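Local coordinates for CoA binding domain protein (Escherichia coli, PDB 3QA9) that is of unknown function but is built as a Rossmann-like CoA-binding domain, with helices packed on both faces of a parallel beta sheet, at residues A[89-94]-A[102-107]; A[115-118]-A[123-126]; A[13-18]-A[75-80]. All blocks are in the same frame, centred on the assembly; numbering follows the deposited sequence.

Contact 1. Residues A[89-94]-A[102-107]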
loop_
_atom_site.group_PDB
_atom_site.type_symbol
_atom_site.label_atom_id
_atom_site.label_comp_id
_atom_site.label_asym_id
_atom_site.label_seq_id
_atom_site.Cartn_x
_atom_site.Cartn_y
_atom_site.Cartn_z
ATOM N N ARG A 89 -10.681 -6.564 -6.672
ATOM C CA ARG A 89 -10.973 -5.372 -7.455
ATOM C C ARG A 89 -9.753 -4.461 -7.584
ATOM O O ARG A 89 -9.341 -4.078 -8.676
ATOM C CB ARG A 89 -12.119 -4.664 -6.740
ATOM C CG ARG A 89 -12.753 -3.485 -7.385
ATOM C CD ARG A 89 -14.033 -3.152 -6.590
ATOM N NE ARG A 89 -13.944 -1.956 -5.746
ATOM C CZ ARG A 89 -14.520 -1.801 -4.550
ATOM N NH1 ARG A 89 -15.236 -2.762 -3.987
ATOM N NH2 ARG A 89 -14.420 -0.639 -3.931
ATOM N N PHE A 90 -9.167 -4.124 -6.450
ATOM C CA PHE A 90 -8.013 -3.257 -6.441
ATOM C C PHE A 90 -6.803 -3.910 -7.061
ATOM O O PHE A 90 -5.941 -3.240 -7.608
ATOM C CB PHE A 90 -7.767 -2.806 -5.016
ATOM C CG PHE A 90 -8.958 -2.123 -4.450
ATOM C CD1 PHE A 90 -9.789 -2.773 -3.557
ATOM C CD2 PHE A 90 -9.220 -0.799 -4.783
ATOM C CE1 PHE A 90 -10.932 -2.150 -3.072
ATOM C CE2 PHE A 90 -10.348 -0.160 -4.315
ATOM C CZ PHE A 90 -11.189 -0.825 -3.414
ATOM N N VAL A 91 -6.747 -5.228 -6.995
ATOM C CA VAL A 91 -5.654 -5.936 -7.623
ATOM C C VAL A 91 -5.769 -5.848 -9.140
ATOM O O VAL A 91 -4.790 -5.614 -9.829
ATOM C CB VAL A 91 -5.648 -7.396 -7.207
ATOM C CG1 VAL A 91 -4.820 -8.223 -8.192
ATOM C CG2 VAL A 91 -5.080 -7.492 -5.818
ATOM N N VAL A 92 -6.975 -6.034 -9.658
ATOM C CA VAL A 92 -7.186 -5.952 -11.103
ATOM C C VAL A 92 -6.784 -4.566 -11.571
ATOM O O VAL A 92 -6.148 -4.397 -12.615
ATOM C CB VAL A 92 -8.659 -6.201 -11.476
ATOM C CG1 VAL A 92 -8.886 -5.849 -12.945
ATOM C CG2 VAL A 92 -9.010 -7.652 -11.223
ATOM N N TYR A 93 -7.168 -3.568 -10.789
ATOM C CA TYR A 93 -6.821 -2.202 -11.103
ATOM C C TYR A 93 -5.340 -1.954 -11.019
ATOM O O TYR A 93 -4.788 -1.217 -11.825
ATOM C CB TYR A 93 -7.573 -1.251 -10.182
ATOM C CG TYR A 93 -8.980 -1.120 -10.634
ATOM C CD1 TYR A 93 -9.256 -1.158 -11.985
ATOM C CD2 TYR A 93 -10.029 -0.964 -9.743
ATOM C CE1 TYR A 93 -10.517 -1.040 -12.461
ATOM C CE2 TYR A 93 -11.328 -0.834 -10.210
ATOM C CZ TYR A 93 -11.548 -0.880 -11.583
ATOM O OH TYR A 93 -12.778 -0.717 -12.139
ATOM N N ALA A 94 -4.699 -2.582 -10.044
ATOM C CA ALA A 94 -3.262 -2.435 -9.872
ATOM C C ALA A 94 -2.541 -3.007 -11.084
ATOM O O ALA A 94 -1.510 -2.482 -11.521
ATOM C CB ALA A 94 -2.803 -3.158 -8.612
ATOM N N VAL A 102 1.721 -5.333 -4.694
ATOM C CA VAL A 102 0.459 -5.246 -4.003
ATOM C C VAL A 102 0.783 -5.607 -2.567
ATOM O O VAL A 102 1.229 -6.710 -2.288
ATOM C CB VAL A 102 -0.578 -6.214 -4.544
ATOM C CG1 VAL A 102 -1.723 -6.264 -3.591
ATOM C CG2 VAL A 102 -1.061 -5.751 -5.907
ATOM N N TRP A 103 0.581 -4.654 -1.667
ATOM C CA TRP A 103 0.871 -4.856 -0.255
ATOM C C TRP A 103 -0.414 -5.012 0.557
ATOM O O TRP A 103 -1.204 -4.078 0.666
ATOM C CB TRP A 103 1.694 -3.665 0.269
ATOM C CG TRP A 103 2.283 -3.828 1.647
ATOM C CD1 TRP A 103 1.606 -4.075 2.807
ATOM C CD2 TRP A 103 3.668 -3.709 2.013
ATOM N NE1 TRP A 103 2.474 -4.109 3.869
ATOM C CE2 TRP A 103 3.747 -3.873 3.413
ATOM C CE3 TRP A 103 4.846 -3.449 1.294
ATOM C CZ2 TRP A 103 4.959 -3.822 4.110
ATOM C CZ3 TRP A 103 6.058 -3.391 1.989
ATOM C CH2 TRP A 103 6.101 -3.565 3.384
ATOM N N PHE A 104 -0.630 -6.204 1.099
ATOM C CA PHE A 104 -1.809 -6.464 1.920
ATOM C C PHE A 104 -1.496 -6.172 3.385
ATOM O O PHE A 104 -0.739 -6.909 4.022
ATOM C CB PHE A 104 -2.248 -7.929 1.819
ATOM C CG PHE A 104 -2.698 -8.349 0.448
ATOM C CD1 PHE A 104 -1.772 -8.761 -0.511
ATOM C CD2 PHE A 104 -4.054 -8.389 0.133
ATOM C CE1 PHE A 104 -2.195 -9.206 -1.766
ATOM C CE2 PHE A 104 -4.486 -8.833 -1.122
ATOM C CZ PHE A 104 -3.552 -9.246 -2.069
ATOM N N GLN A 105 -2.069 -5.101 3.922
ATOM C CA GLN A 105 -1.848 -4.765 5.325
ATOM C C GLN A 105 -2.489 -5.857 6.185
ATOM O O GLN A 105 -3.152 -6.758 5.669
ATOM C CB GLN A 105 -2.474 -3.399 5.648
ATOM C CG GLN A 105 -1.799 -2.231 4.933
ATOM C CD GLN A 105 -0.532 -1.758 5.627
ATOM O OE1 GLN A 105 0.448 -1.386 4.975
ATOM N NE2 GLN A 105 -0.553 -1.750 6.955
ATOM N N TYR A 106 -2.299 -5.787 7.494
ATOM C CA TYR A 106 -2.881 -6.798 8.371
ATOM C C TYR A 106 -4.355 -7.012 8.164
ATOM O O TYR A 106 -5.110 -6.067 8.044
ATOM C CB TYR A 106 -2.695 -6.433 9.829
ATOM C CG TYR A 106 -1.286 -6.235 10.237
ATOM C CD1 TYR A 106 -0.884 -5.020 10.756
ATOM C CD2 TYR A 106 -0.361 -7.261 10.129
ATOM C CE1 TYR A 106 0.385 -4.828 11.196
ATOM C CE2 TYR A 106 0.940 -7.088 10.567
ATOM C CZ TYR A 106 1.303 -5.853 11.092
ATOM O OH TYR A 106 2.563 -5.626 11.563
ATOM N N ASN A 107 -4.743 -8.276 8.153
ATOM C CA ASN A 107 -6.126 -8.690 8.001
ATOM C C ASN A 107 -6.794 -8.346 6.687
ATOM O O ASN A 107 -8.015 -8.332 6.617
ATOM C CB ASN A 107 -6.963 -8.113 9.136
ATOM C CG ASN A 107 -6.352 -8.369 10.476
ATOM O OD1 ASN A 107 -6.046 -7.439 11.211
ATOM N ND2 ASN A 107 -6.148 -9.630 10.801
#

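Contact 2. Residues A[115-118]-A[123-126]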
loop_
_atom_site.group_PDB
_atom_site.type_symbol
_atom_site.label_atom_id
_atom_site.label_comp_id
_atom_site.label_asym_id
_atom_site.label_seq_id
_atom_site.Cartn_x
_atom_site.Cartn_y
_atom_site.Cartn_z
ATOM N N ARG A 115 -2.945 -14.375 -5.753
ATOM C CA ARG A 115 -2.530 -15.231 -6.859
ATOM C C ARG A 115 -2.716 -14.529 -8.202
ATOM O O ARG A 115 -1.853 -14.588 -9.072
ATOM C CB ARG A 115 -3.310 -16.552 -6.805
ATOM C CG ARG A 115 -3.018 -17.572 -7.927
ATOM C CD ARG A 115 -1.541 -17.986 -8.006
ATOM N NE ARG A 115 -1.000 -18.542 -6.766
ATOM C CZ ARG A 115 -1.007 -19.833 -6.430
ATOM N NH1 ARG A 115 -1.532 -20.739 -7.242
ATOM N NH2 ARG A 115 -0.464 -20.219 -5.280
ATOM N N GLN A 116 -3.829 -13.839 -8.368
ATOM C CA GLN A 116 -4.063 -13.117 -9.609
ATOM C C GLN A 116 -2.958 -12.086 -9.842
ATOM O O GLN A 116 -2.424 -11.966 -10.935
ATOM C CB GLN A 116 -5.431 -12.443 -9.565
ATOM C CG GLN A 116 -5.842 -11.876 -10.886
ATOM C CD GLN A 116 -7.242 -11.330 -10.837
ATOM O OE1 GLN A 116 -7.786 -11.091 -9.760
ATOM N NE2 GLN A 116 -7.837 -11.126 -11.998
ATOM N N ALA A 117 -2.603 -11.347 -8.806
ATOM C CA ALA A 117 -1.528 -10.364 -8.937
ATOM C C ALA A 117 -0.217 -11.052 -9.288
ATOM O O ALA A 117 0.500 -10.616 -10.185
ATOM C CB ALA A 117 -1.355 -9.594 -7.656
ATOM N N LYS A 118 0.090 -12.131 -8.578
ATOM C CA LYS A 118 1.311 -12.866 -8.841
ATOM C C LYS A 118 1.397 -13.348 -10.267
ATOM O O LYS A 118 2.442 -13.256 -10.900
ATOM C CB LYS A 118 1.440 -14.055 -7.890
ATOM C CG LYS A 118 1.906 -13.618 -6.553
ATOM C CD LYS A 118 1.951 -14.746 -5.556
ATOM C CE LYS A 118 3.335 -15.287 -5.387
ATOM N NZ LYS A 118 3.310 -16.370 -4.351
ATOM N N ILE A 123 4.621 -8.379 -7.359
ATOM C CA ILE A 123 5.121 -8.939 -6.120
ATOM C C ILE A 123 4.000 -8.724 -5.120
ATOM O O ILE A 123 3.261 -7.749 -5.189
ATOM C CB ILE A 123 6.405 -8.231 -5.663
ATOM C CG1 ILE A 123 7.540 -8.558 -6.644
ATOM C CG2 ILE A 123 6.783 -8.679 -4.256
ATOM C CD1 ILE A 123 8.839 -7.843 -6.317
ATOM N N ILE A 124 3.894 -9.664 -4.198
ATOM C CA ILE A 124 2.866 -9.708 -3.170
ATOM C C ILE A 124 3.522 -9.586 -1.790
ATOM O O ILE A 124 4.470 -10.297 -1.512
ATOM C CB ILE A 124 2.121 -11.106 -3.269
ATOM C CG1 ILE A 124 1.140 -11.154 -4.442
ATOM C CG2 ILE A 124 1.424 -11.432 -2.028
ATOM C CD1 ILE A 124 0.709 -9.862 -4.960
ATOM N N VAL A 125 3.045 -8.678 -0.945
ATOM C CA VAL A 125 3.551 -8.562 0.427
ATOM C C VAL A 125 2.280 -8.811 1.231
ATOM O O VAL A 125 1.243 -8.231 0.925
ATOM C CB VAL A 125 4.112 -7.154 0.751
ATOM C CG1 VAL A 125 4.596 -7.116 2.201
ATOM C CG2 VAL A 125 5.270 -6.829 -0.182
ATOM N N ALA A 126 2.330 -9.682 2.232
ATOM C CA ALA A 126 1.112 -9.968 2.979
ATOM C C ALA A 126 1.291 -10.082 4.481
ATOM O O ALA A 126 2.274 -10.640 4.982
ATOM C CB ALA A 126 0.461 -11.238 2.431
#

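Contact 3. Residues A[13-18]-A[75-80]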
loop_
_atom_site.group_PDB
_atom_site.type_symbol
_atom_site.label_atom_id
_atom_site.label_comp_id
_atom_site.label_asym_id
_atom_site.label_seq_id
_atom_site.Cartn_x
_atom_site.Cartn_y
_atom_site.Cartn_z
ATOM N N ARG A 13 12.963 -4.821 2.223
ATOM C CA ARG A 13 13.807 -3.637 2.285
ATOM C C ARG A 13 13.919 -3.021 0.892
ATOM O O ARG A 13 13.842 -1.809 0.727
ATOM C CB ARG A 13 15.211 -3.991 2.808
ATOM C CG ARG A 13 16.040 -2.756 3.152
ATOM C CD ARG A 13 17.502 -3.098 3.493
ATOM N NE ARG A 13 18.151 -3.760 2.368
ATOM C CZ ARG A 13 18.520 -3.174 1.233
ATOM N NH1 ARG A 13 18.330 -1.883 1.036
ATOM N NH2 ARG A 13 19.050 -3.908 0.271
ATOM N N GLU A 14 14.106 -3.868 -0.110
ATOM C CA GLU A 14 14.226 -3.391 -1.484
ATOM C C GLU A 14 12.966 -2.697 -1.968
ATOM O O GLU A 14 13.020 -1.669 -2.632
ATOM C CB GLU A 14 14.573 -4.557 -2.418
ATOM C CG GLU A 14 15.988 -5.061 -2.215
ATOM C CD GLU A 14 16.367 -6.221 -3.121
ATOM O OE1 GLU A 14 15.868 -6.280 -4.254
ATOM O OE2 GLU A 14 17.184 -7.057 -2.699
ATOM N N ILE A 15 11.822 -3.268 -1.629
ATOM C CA ILE A 15 10.554 -2.681 -2.031
ATOM C C ILE A 15 10.385 -1.280 -1.452
ATOM O O ILE A 15 9.999 -0.345 -2.155
ATOM C CB ILE A 15 9.385 -3.565 -1.567
ATOM C CG1 ILE A 15 9.383 -4.873 -2.367
ATOM C CG2 ILE A 15 8.075 -2.824 -1.730
ATOM C CD1 ILE A 15 8.435 -5.916 -1.807
ATOM N N LEU A 16 10.683 -1.140 -0.166
ATOM C CA LEU A 16 10.547 0.145 0.513
ATOM C C LEU A 16 11.566 1.177 0.060
ATOM O O LEU A 16 11.297 2.377 0.085
ATOM C CB LEU A 16 10.672 -0.045 2.019
ATOM C CG LEU A 16 9.566 -0.859 2.692
ATOM C CD1 LEU A 16 9.927 -1.070 4.152
ATOM C CD2 LEU A 16 8.231 -0.138 2.556
ATOM N N THR A 17 12.742 0.712 -0.341
ATOM C CA THR A 17 13.768 1.633 -0.785
ATOM C C THR A 17 13.648 2.041 -2.238
ATOM O O THR A 17 13.914 3.178 -2.591
ATOM C CB THR A 17 15.168 1.052 -0.548
ATOM O OG1 THR A 17 15.285 -0.203 -1.215
ATOM C CG2 THR A 17 15.405 0.849 0.892
ATOM N N ARG A 18 13.232 1.117 -3.088
ATOM C CA ARG A 18 13.139 1.408 -4.512
ATOM C C ARG A 18 11.870 2.066 -5.044
ATOM O O ARG A 18 11.915 2.813 -6.025
ATOM C CB ARG A 18 13.416 0.125 -5.305
ATOM C CG ARG A 18 14.759 -0.496 -4.966
ATOM C CD ARG A 18 15.019 -1.762 -5.759
ATOM N NE ARG A 18 16.295 -2.372 -5.389
ATOM C CZ ARG A 18 16.777 -3.487 -5.929
ATOM N NH1 ARG A 18 16.088 -4.121 -6.869
ATOM N NH2 ARG A 18 17.948 -3.969 -5.528
ATOM N N ILE A 75 2.133 4.642 -10.488
ATOM C CA ILE A 75 1.977 4.032 -9.169
ATOM C C ILE A 75 2.810 2.755 -9.186
ATOM O O ILE A 75 2.759 1.982 -10.144
ATOM C CB ILE A 75 0.513 3.680 -8.854
ATOM C CG1 ILE A 75 -0.308 4.963 -8.728
ATOM C CG2 ILE A 75 0.434 2.890 -7.545
ATOM C CD1 ILE A 75 0.169 5.890 -7.632
ATOM N N GLU A 76 3.599 2.550 -8.140
ATOM C CA GLU A 76 4.449 1.371 -8.066
ATOM C C GLU A 76 3.947 0.391 -7.021
ATOM O O GLU A 76 3.996 -0.820 -7.228
ATOM C CB GLU A 76 5.880 1.799 -7.755
ATOM C CG GLU A 76 6.436 2.771 -8.791
ATOM C CD GLU A 76 7.703 3.459 -8.341
ATOM O OE1 GLU A 76 7.766 3.886 -7.166
ATOM O OE2 GLU A 76 8.631 3.591 -9.171
ATOM N N VAL A 77 3.454 0.917 -5.903
ATOM C CA VAL A 77 2.945 0.076 -4.826
ATOM C C VAL A 77 1.501 0.406 -4.470
ATOM O O VAL A 77 1.163 1.569 -4.235
ATOM C CB VAL A 77 3.781 0.241 -3.531
ATOM C CG1 VAL A 77 3.150 -0.569 -2.397
ATOM C CG2 VAL A 77 5.215 -0.200 -3.759
ATOM N N VAL A 78 0.655 -0.618 -4.433
ATOM C CA VAL A 78 -0.740 -0.444 -4.040
ATOM C C VAL A 78 -0.839 -1.071 -2.648
ATOM O O VAL A 78 -0.712 -2.283 -2.475
ATOM C CB VAL A 78 -1.708 -1.134 -5.021
ATOM C CG1 VAL A 78 -3.141 -1.004 -4.515
ATOM C CG2 VAL A 78 -1.587 -0.495 -6.400
ATOM N N ASP A 79 -1.045 -0.210 -1.661
ATOM C CA ASP A 79 -1.120 -0.583 -0.255
ATOM C C ASP A 79 -2.586 -0.683 0.142
ATOM O O ASP A 79 -3.314 0.300 0.134
ATOM C CB ASP A 79 -0.386 0.485 0.566
ATOM C CG ASP A 79 -0.159 0.088 2.015
ATOM O OD1 ASP A 79 -0.076 -1.115 2.322
ATOM O OD2 ASP A 79 -0.031 1.012 2.841
ATOM N N LEU A 80 -3.000 -1.891 0.503
ATOM C CA LEU A 80 -4.385 -2.183 0.843
ATOM C C LEU A 80 -4.836 -2.168 2.285
ATOM O O LEU A 80 -4.254 -2.816 3.139
ATOM C CB LEU A 80 -4.766 -3.541 0.261
ATOM C CG LEU A 80 -4.516 -3.711 -1.233
ATOM C CD1 LEU A 80 -4.857 -5.125 -1.623
ATOM C CD2 LEU A 80 -5.348 -2.711 -2.025
HETATM O O HOH W 1 10.199 5.351 -7.050
#

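Contact 1. Residues A[89-94]-A[102-107]
Val91 and Ala94 of helix 87-97 meet Val102 and Phe104 of strand 101-104 through apolar contacts alone. Val102, beta-branched as suits an extended backbone, offers one methyl to each helix residue. CG1 is anti to the backbone N (chi1 168°) and comes to 4.2 Å from Val91 CG2, while CG2, beside the backbone N, lies 4.1 Å from Ala94 CB. Helix and strand axes lie 10.2 Å apart, a usual spacing for a helix on a sheet, and the single methyl of Ala94 suits the narrow room over Val102.

Helix and strand run nearly antiparallel, at 159°, because they belong to the beta-alpha-beta unit of strand 77-80, helix 87-97 and strand 101-104: the helix carries the chain back so that the next strand can lie parallel to the first.

The aromatic part of the contact is slighter. The Phe104 side chain leaves its backbone alongside the helix, and its ring end then comes nearer, so that CZ stands 4.4 Å from Val91 CG2, which approaches the ring obliquely. Tyr109 meets the same ring edge-to-face. Val91 is further enclosed by Ala113 and Ala117 of helix 111-119, and Ala94 also rests on Val78 of the neighbouring strand.

Contact 2. Residues A[115-118]-A[123-126]
Ile124, whose side chain rises from strand 123-126 toward helix 111-119, meets Ala117 and Lys118 with successive atoms. Its CB is the first to touch, 4.1 Å from Lys118 CG. The next carbon, CG1, lies beside the backbone N (chi1 -76°) and presses against the lysine stem, 3.3 Å from Lys118 CG and 3.8 Å from Lys118 CD. The two side chains cross at about a right angle, so a short run of lysine methylenes lies over the middle of the isoleucine. The tip, CD1, turns to the helix and stops 3.4 Å from Ala117 CB. Both of the shortest carbon pairs are tighter than normal van der Waals contact, and chi2 of Ile124, at -20°, leaves CD1 almost eclipsed with CA; the placing of CG1 and CD1, and with it both short distances, is therefore doubtful.

The contact closes the beta-alpha-beta unit of strand 101-104, helix 111-119 and strand 123-126, just where the chain turns from helix into strand. Alanine suits the buried position because one methyl adds little bulk against the isoleucine, and Ala117 also touches Val91 of helix 87-97. Ile124 itself packs on Val102 in the adjoining strand. Carbon meets carbon throughout, so what joins the two segments is dispersion and the exclusion of water: the exposed lysine lends its aliphatic stem to cover the isoleucine, while its ammonium group plays no part in the joint.

Contact 3. Residues A[13-18]-A[75-80]
Helix 9-18 packs on one face of the parallel Rossmann-type sheet, and its last turns meet the start of the central strand, 77-80, where Ile15 stands over Val77 and the backbone carbonyl of Arg18 comes near Glu76, just before the strand. The apolar half of the contact is a single touch of methyls, Ile15 CG2 to Val77 CG2 at 4.4 Å. Both residues are buried, and both are beta-branched: in valine this suits the strand, while in isoleucine it provides two arms that can serve different strands. With CG1 of Ile15 beside the backbone N (chi1 -69°), the CG2 branch is left for Val77 and the longer arm extends to Ile123 and Val125.

The polar half is made through water. At the end of the helix the carbonyl oxygen of Arg18 accepts a hydrogen bond from a water molecule 3.2 Å away, and the same water donates to Glu76 OE1 at 2.8 Å, spanning a gap of 4.4 Å between Arg18 O and that carboxylate oxygen. Glu76 OE1 also accepts a hydrogen bond from the backbone N of Lys21 and a weak one from that of Lys20; so many donors would probably favour the ionised acid. A carboxylate thus links the end of helix 9-18, through water, to the start of strand 21-25. The Arg18 guanidinium, on its extended chain, turns instead to Glu14 one helical turn back: Glu14 OE1 is 3.4 Å from Arg18 NH2 but sits 3.1 Å above the guanidinium plane, so charge attraction holds the pair without a directed N-H.

Around this joint, strands 21-25 and 101-104 flank strand 77-80, with Ile22 and Val101 touching Val77, while helix 130-137 packs beside helix 9-18 through Met130 and Glu133 against Leu16.

In the fold
The three contacts clasp one parallel sheet from both faces. Contacts 1 and 2, with centres about 8 Å apart, belong to successive beta-alpha-beta units on the same face; their strands are joined by probable backbone hydrogen bonds, among them Phe104 N to Val125 O at 2.8 Å. Contact 3 lies on the other face, its centre about 12 Å from each of the others. Its strand adjoins that of contact 1, with Trp103 N 2.8 Å from Val78 O, whereas its helix reaches contact 2 through Ile15 CD1, 3.7 Å from Val125 CG2. Strand 123-126 thus turns Ile124 to one helical layer and Val125 to the other.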